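Local coordinates for protein isoaspartyl dipeptidase (Fervidobacterium islandicum, PDB 7CDH) that probably hydrolyses isoaspartyl (beta-aspartyl) dipeptides as a zinc-dependent M38 metallopeptidase of the amidohydrolase family, in a thermophilic, feather-degrading bacterium, at residues K230-G235 with C269-N274; G275-V280 with L328-T333. One frame throughout, in Å; residues are numbered along the deposited sequence.

Contacts 1 and 2 lie side by side in the barrel domain of this amidohydrolase, their centres about 12 Å apart and on the same side of the chain's centre. They follow one another along the chain: contact 1 joins helix 229-240 to helix 264-273, and contact 2 starts at the residue after N274 and reaches across to 328-333. A Schellman motif joins the two, with A271 O probably accepting from L276 N at 2.7 Å and G275 at the positive-phi position. A271 CB also packs on V280 CG2. Together they tie helix 264-273 to the helix before it and to the turn ahead of helix 333-339.

Contact 1 (K230-G235 with C269-N274); sequences KLFEQG and CEAYEN
F232 and E270 make most of this small interface, which buries 126 Å² in all. The packing is made at the edge of the ring. The phenyl group extends from helix 229-240 with CG anti to the backbone N (chi1 178°), and its rim, not its face, meets the other helix: F232 CE2 lies 3.9 Å from E270 CD, with that carbon close to the ring plane. The E270 chain is extended and runs past the ring in the opposite sense, so that its CB and CG also line the CE2 edge. Ring and carboxylate planes stand 82° apart. Further round the same rim, F232 CZ rests against A271 CB at 4.3 Å, the one apolar side-chain pair across the contact.

Of charges, the interface has a like pair: E233 OE2 and E270 OE2 are 5.4 Å apart, without touching, and may raise each other's affinity for a proton slightly. Were E270 cut back to an alanine, the CE2 edge of F232 would probably lose the extended chain and carboxylate that lie beside it.

A side-chain hydrogen bond lies inside 269-274, where N274, just past the helix end, folds its amide back to E270. N274 ND2 reaches E270 O at 2.7 Å in a fairly straight bond, with the donor tilted 22° from the carbonyl plane. N274 N reaches the same oxygen at 3.2 Å, so two donors from one residue grip E270 O.

The F232 ring is also packed on I245 and L247 of strand 245-248, the strand that follows helix 229-240 in sequence. F232 therefore fills the angle between helix 229-240, helix 264-273 and that strand.

Contact 2 (G275-V280 with L328-T333); sequences GLLDNV and LKISTT
The salt bridge between D278 and K329 is one-sided: a single carboxylate oxygen takes the ammonium group. K329 NZ is 2.7 Å from D278 OD1, on its syn lone pair, whereas D278 OD2 stays 4.0 Å from the nitrogen. With CG anti to its carbonyl carbon (chi1 -73°) and every later torsion near 180°, K329 spans the gap between the two short 3-10 segments at full stretch. D278 is exposed, so the pair sits at the outer margin; E326 offers the ammonium a second, long and weak ion pair.

Deeper in, I330 supplies the apolar half. Its CG2 methyl faces two residues of the other segment, 4.1 Å from L277 CD1 and 4.0 Å from V280 CG1. L277 crosses I330 at a slant, while V280 and I330 lie side by side and point the same way. I330 CG2 also passes V280 O at 3.8 Å. That carbonyl, like L277 O, is bonded by N334 ND2, one side-chain amide gripping two carbonyls three residues apart, on the way into strand 280-283.

Within 328-333, L328 O takes two donors from opposite faces of its plane: S331 N, and T332 OG1 at 2.7 Å. T332 holds the N-cap position of helix 333-339, but its hydroxyl is turned back to L328 and makes no capping bond.

L277 and I330 both rest on I268 of helix 264-273, and backbone bonds join I330 to I282 and S331 to I58. The arrangement is consistent with the TIM-barrel fold of amidohydrolases: the turn from helix 264-273 into strand 280-283 packs on the short connection between helix 324-327 and helix 333-339.

Contact 1 (K230-G235 with C269-N274)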
loop_
_atom_site.group_PDB
_atom_site.type_symbol
_atom_site.label_atom_id
_atom_site.label_comp_id
_atom_site.label_asym_id
_atom_site.label_seq_id
_atom_site.Cartn_x
_atom_site.Cartn_y
_atom_site.Cartn_z
ATOM N N LYS A 230 33.772 -32.170 4.225
ATOM C CA LYS A 230 34.240 -30.840 4.688
ATOM C C LYS A 230 33.065 -30.126 5.388
ATOM O O LYS A 230 33.245 -29.618 6.522
ATOM C CB LYS A 230 34.861 -30.068 3.521
ATOM C CG LYS A 230 35.515 -28.749 3.916
ATOM C CD LYS A 230 36.643 -28.283 2.986
ATOM C CE LYS A 230 36.756 -26.773 2.878
ATOM N NZ LYS A 230 35.996 -26.237 1.719
ATOM N N LEU A 231 31.871 -30.136 4.794
ATOM C CA LEU A 231 30.698 -29.497 5.442
ATOM C C LEU A 231 30.349 -30.235 6.739
ATOM O O LEU A 231 30.004 -29.557 7.745
ATOM C CB LEU A 231 29.491 -29.472 4.501
ATOM C CG LEU A 231 28.284 -28.724 5.045
ATOM C CD1 LEU A 231 28.685 -27.362 5.595
ATOM C CD2 LEU A 231 27.226 -28.593 3.976
ATOM N N PHE A 232 30.374 -31.563 6.729
ATOM C CA PHE A 232 29.996 -32.347 7.929
ATOM C C PHE A 232 30.972 -32.064 9.074
ATOM O O PHE A 232 30.503 -31.925 10.241
ATOM C CB PHE A 232 29.869 -33.830 7.622
ATOM C CG PHE A 232 29.526 -34.622 8.848
ATOM C CD1 PHE A 232 28.281 -34.491 9.434
ATOM C CD2 PHE A 232 30.473 -35.443 9.453
ATOM C CE1 PHE A 232 27.951 -35.237 10.560
ATOM C CE2 PHE A 232 30.149 -36.161 10.590
ATOM C CZ PHE A 232 28.886 -36.074 11.130
ATOM N N GLU A 233 32.257 -31.873 8.787
ATOM C CA GLU A 233 33.214 -31.552 9.875
ATOM C C GLU A 233 32.986 -30.095 10.351
ATOM O O GLU A 233 33.025 -29.883 11.575
ATOM C CB GLU A 233 34.607 -32.118 9.545
ATOM C CG GLU A 233 35.361 -31.504 8.377
ATOM C CD GLU A 233 36.659 -32.247 8.032
ATOM O OE1 GLU A 233 37.707 -31.574 7.765
ATOM O OE2 GLU A 233 36.631 -33.513 8.035
ATOM N N GLN A 234 32.564 -29.148 9.505
ATOM C CA GLN A 234 32.044 -27.834 9.992
ATOM C C GLN A 234 30.815 -28.096 10.892
ATOM O O GLN A 234 30.653 -27.429 11.963
ATOM C CB GLN A 234 31.715 -26.910 8.820
ATOM C CG GLN A 234 32.752 -25.845 8.447
ATOM C CD GLN A 234 32.097 -24.564 7.911
ATOM O OE1 GLN A 234 31.236 -24.555 7.005
ATOM N NE2 GLN A 234 32.481 -23.430 8.492
ATOM N N GLY A 235 29.974 -29.068 10.527
ATOM C CA GLY A 235 28.799 -29.462 11.330
ATOM C C GLY A 235 29.158 -29.964 12.721
ATOM O O GLY A 235 28.482 -29.555 13.712
ATOM N N CYS A 269 27.844 -42.446 11.880
ATOM C CA CYS A 269 28.824 -43.338 12.551
ATOM C C CYS A 269 29.931 -42.484 13.154
ATOM O O CYS A 269 30.263 -42.697 14.327
ATOM C CB CYS A 269 29.359 -44.404 11.603
ATOM S SG CYS A 269 28.093 -45.645 11.216
ATOM N N GLU A 270 30.404 -41.490 12.414
ATOM C CA GLU A 270 31.398 -40.537 12.946
ATOM C C GLU A 270 30.787 -39.797 14.134
ATOM O O GLU A 270 31.508 -39.616 15.120
ATOM C CB GLU A 270 31.860 -39.573 11.876
ATOM C CG GLU A 270 32.931 -38.612 12.370
ATOM C CD GLU A 270 33.647 -37.830 11.273
ATOM O OE1 GLU A 270 33.509 -38.224 10.090
ATOM O OE2 GLU A 270 34.357 -36.841 11.605
ATOM N N ALA A 271 29.517 -39.379 14.071
ATOM C CA ALA A 271 28.949 -38.534 15.143
ATOM C C ALA A 271 28.870 -39.361 16.433
ATOM O O ALA A 271 29.152 -38.784 17.515
ATOM C CB ALA A 271 27.619 -37.935 14.738
ATOM N N TYR A 272 28.516 -40.647 16.321
ATOM C CA TYR A 272 28.423 -41.628 17.445
ATOM C C TYR A 272 29.787 -41.842 18.135
ATOM O O TYR A 272 29.880 -41.674 19.373
ATOM C CB TYR A 272 27.902 -42.969 16.927
ATOM C CG TYR A 272 27.610 -44.022 17.967
ATOM C CD1 TYR A 272 26.706 -43.807 19.001
ATOM C CD2 TYR A 272 28.182 -45.282 17.864
ATOM C CE1 TYR A 272 26.407 -44.804 19.924
ATOM C CE2 TYR A 272 27.898 -46.285 18.776
ATOM C CZ TYR A 272 27.010 -46.045 19.806
ATOM O OH TYR A 272 26.757 -47.065 20.667
ATOM N N GLU A 273 30.812 -42.215 17.363
ATOM C CA GLU A 273 32.199 -42.456 17.852
ATOM C C GLU A 273 32.718 -41.229 18.611
ATOM O O GLU A 273 33.534 -41.438 19.558
ATOM C CB GLU A 273 33.152 -42.769 16.702
ATOM C CG GLU A 273 32.999 -44.174 16.168
ATOM C CD GLU A 273 33.683 -44.370 14.821
ATOM O OE1 GLU A 273 34.611 -43.569 14.504
ATOM O OE2 GLU A 273 33.275 -45.302 14.084
ATOM N N ASN A 274 32.247 -40.024 18.247
ATOM C CA ASN A 274 32.706 -38.748 18.850
ATOM C C ASN A 274 31.693 -38.205 19.866
ATOM O O ASN A 274 31.871 -37.077 20.291
ATOM C CB ASN A 274 33.120 -37.808 17.733
ATOM C CG ASN A 274 34.267 -38.452 16.986
ATOM O OD1 ASN A 274 35.385 -38.500 17.498
ATOM N ND2 ASN A 274 33.995 -39.043 15.835
#

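Contact 2 (G275-V280 with L328-T333)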
loop_
_atom_site.group_PDB
_atom_site.type_symbol
_atom_site.label_atom_id
_atom_site.label_comp_id
_atom_site.label_asym_id
_atom_site.label_seq_id
_atom_site.Cartn_x
_atom_site.Cartn_y
_atom_site.Cartn_z
ATOM N N GLY A 275 30.720 -38.998 20.309
ATOM C CA GLY A 275 29.735 -38.581 21.324
ATOM C C GLY A 275 28.889 -37.367 20.927
ATOM O O GLY A 275 28.526 -36.597 21.845
ATOM N N LEU A 276 28.516 -37.236 19.644
ATOM C CA LEU A 276 27.699 -36.116 19.139
ATOM C C LEU A 276 26.419 -36.603 18.448
ATOM O O LEU A 276 25.717 -35.780 17.855
ATOM C CB LEU A 276 28.571 -35.326 18.169
ATOM C CG LEU A 276 29.800 -34.668 18.776
ATOM C CD1 LEU A 276 30.634 -34.033 17.683
ATOM C CD2 LEU A 276 29.436 -33.636 19.822
ATOM N N LEU A 277 26.058 -37.864 18.578
ATOM C CA LEU A 277 24.788 -38.351 18.006
ATOM C C LEU A 277 23.593 -37.619 18.640
ATOM O O LEU A 277 22.516 -37.644 18.035
ATOM C CB LEU A 277 24.676 -39.859 18.199
ATOM C CG LEU A 277 23.625 -40.526 17.314
ATOM C CD1 LEU A 277 24.097 -40.604 15.888
ATOM C CD2 LEU A 277 23.268 -41.908 17.816
ATOM N N ASP A 278 23.744 -36.954 19.774
ATOM C CA ASP A 278 22.615 -36.195 20.389
ATOM C C ASP A 278 22.346 -34.929 19.554
ATOM O O ASP A 278 21.268 -34.342 19.689
ATOM C CB ASP A 278 22.860 -35.918 21.875
ATOM C CG ASP A 278 22.655 -37.132 22.794
ATOM O OD1 ASP A 278 22.112 -38.157 22.322
ATOM O OD2 ASP A 278 23.050 -37.060 23.990
ATOM N N ASN A 279 23.260 -34.561 18.661
ATOM C CA ASN A 279 23.217 -33.255 17.980
ATOM C C ASN A 279 22.856 -33.489 16.516
ATOM O O ASN A 279 23.110 -32.632 15.712
ATOM C CB ASN A 279 24.547 -32.521 18.190
ATOM C CG ASN A 279 24.824 -32.301 19.661
ATOM O OD1 ASN A 279 25.114 -33.255 20.384
ATOM N ND2 ASN A 279 24.683 -31.066 20.117
ATOM N N VAL A 280 22.278 -34.628 16.181
ATOM C CA VAL A 280 22.138 -35.027 14.760
ATOM C C VAL A 280 20.700 -35.427 14.524
ATOM O O VAL A 280 20.159 -36.125 15.373
ATOM C CB VAL A 280 23.109 -36.157 14.407
ATOM C CG1 VAL A 280 22.695 -36.827 13.107
ATOM C CG2 VAL A 280 24.511 -35.607 14.304
ATOM N N LEU A 328 17.794 -44.462 17.021
ATOM C CA LEU A 328 16.447 -43.883 17.014
ATOM C C LEU A 328 16.465 -42.410 17.413
ATOM O O LEU A 328 15.484 -41.724 17.136
ATOM C CB LEU A 328 15.590 -44.667 17.998
ATOM C CG LEU A 328 15.010 -45.947 17.432
ATOM C CD1 LEU A 328 14.181 -46.635 18.514
ATOM C CD2 LEU A 328 14.173 -45.657 16.197
ATOM N N LYS A 329 17.505 -41.957 18.090
ATOM C CA LYS A 329 17.591 -40.570 18.583
ATOM C C LYS A 329 17.435 -39.603 17.410
ATOM O O LYS A 329 16.899 -38.518 17.654
ATOM C CB LYS A 329 18.928 -40.317 19.281
ATOM C CG LYS A 329 19.060 -40.980 20.637
ATOM C CD LYS A 329 20.436 -40.763 21.216
ATOM C CE LYS A 329 20.574 -41.282 22.624
ATOM N NZ LYS A 329 21.806 -40.735 23.228
ATOM N N ILE A 330 17.897 -39.982 16.214
ATOM C CA ILE A 330 18.009 -39.064 15.044
ATOM C C ILE A 330 16.627 -38.733 14.445
ATOM O O ILE A 330 16.528 -37.769 13.657
ATOM C CB ILE A 330 18.936 -39.652 13.974
ATOM C CG1 ILE A 330 18.395 -40.948 13.389
ATOM C CG2 ILE A 330 20.347 -39.788 14.503
ATOM C CD1 ILE A 330 19.378 -41.604 12.440
ATOM N N SER A 331 15.631 -39.541 14.768
ATOM C CA SER A 331 14.264 -39.494 14.213
ATOM C C SER A 331 13.237 -39.486 15.335
ATOM O O SER A 331 12.072 -39.462 15.010
ATOM C CB SER A 331 14.017 -40.632 13.265
ATOM O OG SER A 331 14.896 -40.515 12.165
ATOM N N THR A 332 13.635 -39.408 16.594
ATOM C CA THR A 332 12.663 -39.358 17.701
ATOM C C THR A 332 13.119 -38.279 18.682
ATOM O O THR A 332 12.592 -37.180 18.657
ATOM C CB THR A 332 12.439 -40.771 18.283
ATOM O OG1 THR A 332 13.590 -41.304 18.959
ATOM C CG2 THR A 332 12.006 -41.766 17.226
ATOM N N THR A 333 14.084 -38.577 19.529
ATOM C CA THR A 333 14.474 -37.671 20.638
ATOM C C THR A 333 14.976 -36.355 20.047
ATOM O O THR A 333 14.597 -35.340 20.590
ATOM C CB THR A 333 15.535 -38.345 21.521
ATOM O OG1 THR A 333 14.897 -39.567 21.875
ATOM C CG2 THR A 333 15.927 -37.528 22.732
#